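Local coordinates for protein cellobiose 2-epimerase (Caldibacillus thermoamylovorans, PDB 5ZHB) that catalyses the epimerisation of cellobiose at C2 of its reducing-end glucose, probably yielding the glucosyl-mannose disaccharide, at residues R334-D337 with Y338-Y342. Sequence-based numbering, arbitrary orientation.
Sequences RIWD and YVKTY
Trp336 and Lys340, one turn apart on the alpha-helix 326-343, show how an i to i+4 pair can join an aromatic face to an aliphatic chain within the (alpha/alpha)6 barrel of this 2-epimerase family. The methylene CG of Lys340 lies over the indole in a CH-pi contact, 3.9 Å from the centroid of the six-membered ring of Trp336 and 21° off its normal. A bend at chi3 (-64°) then carries CE across the same face toward the pyrrole part, placing Lys340 NZ 3.6 Å from Trp336 NE1. Val339 adds CG1, 3.8 Å from Trp336 CZ3, and its other methyl, CG2, meets Ile335 CG2 at 4.0 Å; Ile335 itself packs against helix 306-323. Both nitrogens, Lys340 NZ and Trp336 NE1, turn to one carboxylate oxygen of Glu7 on helix 2-21, by a salt bridge from the lysine and a hydrogen bond from the indole, while Phe8 meets the Trp336 ring edge-to-face. A leucine in place of Trp336 would probably leave Glu7 without its indole donor and the lysine methylenes without their flat support. In the backbone, Lys340 N hydrogen-bonds to Trp336 O at 2.9 Å, with an N-H...O angle of 170°. At the exposed side, Asp337 O accepts two hydrogen bonds from opposite faces of its carbonyl plane, from Thr341 N at 3.0 Å and from the hydroxyl Thr341 OG1 at 2.8 Å.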
loop_
_atom_site.group_PDB
_atom_site.type_symbol
_atom_site.label_atom_id
_atom_site.label_comp_id
_atom_site.label_asym_id
_atom_site.label_seq_id
_atom_site.Cartn_x
_atom_site.Cartn_y
_atom_site.Cartn_z
ATOM N N ARG A 334 -17.873 5.480 -12.163
ATOM C CA ARG A 334 -18.890 4.927 -11.296
ATOM C C ARG A 334 -18.346 4.614 -9.897
ATOM O O ARG A 334 -19.054 4.771 -8.906
ATOM C CB ARG A 334 -19.500 3.647 -11.874
ATOM C CG ARG A 334 -20.223 3.933 -13.183
ATOM C CD ARG A 334 -20.707 2.627 -13.804
ATOM N NE ARG A 334 -21.869 2.151 -13.060
ATOM C CZ ARG A 334 -22.174 0.911 -12.703
ATOM N NH1 ARG A 334 -21.374 -0.114 -12.949
ATOM N NH2 ARG A 334 -23.300 0.708 -12.057
ATOM N N ILE A 335 -17.088 4.177 -9.790
ATOM C CA ILE A 335 -16.513 4.008 -8.461
ATOM C C ILE A 335 -16.474 5.369 -7.764
ATOM O O ILE A 335 -16.775 5.468 -6.578
ATOM C CB ILE A 335 -15.104 3.389 -8.511
ATOM C CG1 ILE A 335 -15.118 2.010 -9.172
ATOM C CG2 ILE A 335 -14.495 3.327 -7.102
ATOM C CD1 ILE A 335 -13.741 1.577 -9.632
ATOM N N TRP A 336 -16.047 6.402 -8.485
ATOM C CA TRP A 336 -15.908 7.699 -7.865
ATOM C C TRP A 336 -17.248 8.203 -7.342
ATOM O O TRP A 336 -17.338 8.682 -6.207
ATOM C CB TRP A 336 -15.292 8.690 -8.834
ATOM C CG TRP A 336 -15.123 10.060 -8.237
ATOM C CD1 TRP A 336 -15.544 11.225 -8.800
ATOM C CD2 TRP A 336 -14.446 10.415 -7.015
ATOM N NE1 TRP A 336 -15.204 12.283 -8.005
ATOM C CE2 TRP A 336 -14.513 11.825 -6.914
ATOM C CE3 TRP A 336 -13.794 9.706 -5.999
ATOM C CZ2 TRP A 336 -13.956 12.527 -5.852
ATOM C CZ3 TRP A 336 -13.235 10.416 -4.942
ATOM C CH2 TRP A 336 -13.305 11.800 -4.885
ATOM N N ASP A 337 -18.311 8.054 -8.137
ATOM C CA ASP A 337 -19.639 8.415 -7.665
ATOM C C ASP A 337 -20.043 7.665 -6.408
ATOM O O ASP A 337 -20.651 8.237 -5.507
ATOM C CB ASP A 337 -20.729 8.134 -8.685
ATOM C CG ASP A 337 -21.088 9.392 -9.446
ATOM O OD1 ASP A 337 -21.508 10.370 -8.771
ATOM O OD2 ASP A 337 -20.870 9.399 -10.676
ATOM N N TYR A 338 -19.792 6.358 -6.388
ATOM C CA TYR A 338 -20.077 5.580 -5.201
ATOM C C TYR A 338 -19.309 6.151 -4.000
ATOM O O TYR A 338 -19.878 6.291 -2.909
ATOM C CB TYR A 338 -19.681 4.120 -5.401
ATOM C CG TYR A 338 -19.987 3.282 -4.181
ATOM C CD1 TYR A 338 -21.205 2.629 -4.023
ATOM C CD2 TYR A 338 -19.034 3.146 -3.179
ATOM C CE1 TYR A 338 -21.480 1.887 -2.882
ATOM C CE2 TYR A 338 -19.314 2.439 -2.035
ATOM C CZ TYR A 338 -20.526 1.796 -1.886
ATOM O OH TYR A 338 -20.707 1.094 -0.733
ATOM N N VAL A 339 -18.003 6.404 -4.209
ATOM C CA VAL A 339 -17.107 6.863 -3.163
ATOM C C VAL A 339 -17.581 8.208 -2.590
ATOM O O VAL A 339 -17.563 8.412 -1.373
ATOM C CB VAL A 339 -15.647 6.957 -3.644
ATOM C CG1 VAL A 339 -14.755 7.710 -2.670
ATOM C CG2 VAL A 339 -15.051 5.573 -3.874
ATOM N N LYS A 340 -17.932 9.159 -3.453
ATOM C CA LYS A 340 -18.462 10.425 -2.965
ATOM C C LYS A 340 -19.778 10.226 -2.245
ATOM O O LYS A 340 -20.008 10.890 -1.257
ATOM C CB LYS A 340 -18.733 11.434 -4.077
ATOM C CG LYS A 340 -17.473 12.000 -4.672
ATOM C CD LYS A 340 -17.851 13.085 -5.664
ATOM C CE LYS A 340 -18.631 12.504 -6.818
ATOM N NZ LYS A 340 -18.561 13.439 -7.948
ATOM N N THR A 341 -20.625 9.294 -2.707
ATOM C CA THR A 341 -21.930 9.108 -2.104
ATOM C C THR A 341 -21.852 8.383 -0.762
ATOM O O THR A 341 -22.639 8.726 0.108
ATOM C CB THR A 341 -22.925 8.400 -3.016
ATOM O OG1 THR A 341 -22.927 9.227 -4.162
ATOM C CG2 THR A 341 -24.321 8.300 -2.415
ATOM N N TYR A 342 -20.991 7.369 -0.601
ATOM C CA TYR A 342 -21.063 6.515 0.560
ATOM C C TYR A 342 -19.792 6.461 1.398
ATOM O O TYR A 342 -19.889 6.119 2.573
ATOM C CB TYR A 342 -21.399 5.083 0.126
ATOM C CG TYR A 342 -22.744 4.961 -0.574
ATOM C CD1 TYR A 342 -23.928 5.050 0.150
ATOM C CD2 TYR A 342 -22.838 4.753 -1.946
ATOM C CE1 TYR A 342 -25.164 4.959 -0.470
ATOM C CE2 TYR A 342 -24.072 4.637 -2.576
ATOM C CZ TYR A 342 -25.235 4.739 -1.831
ATOM O OH TYR A 342 -26.464 4.628 -2.407
#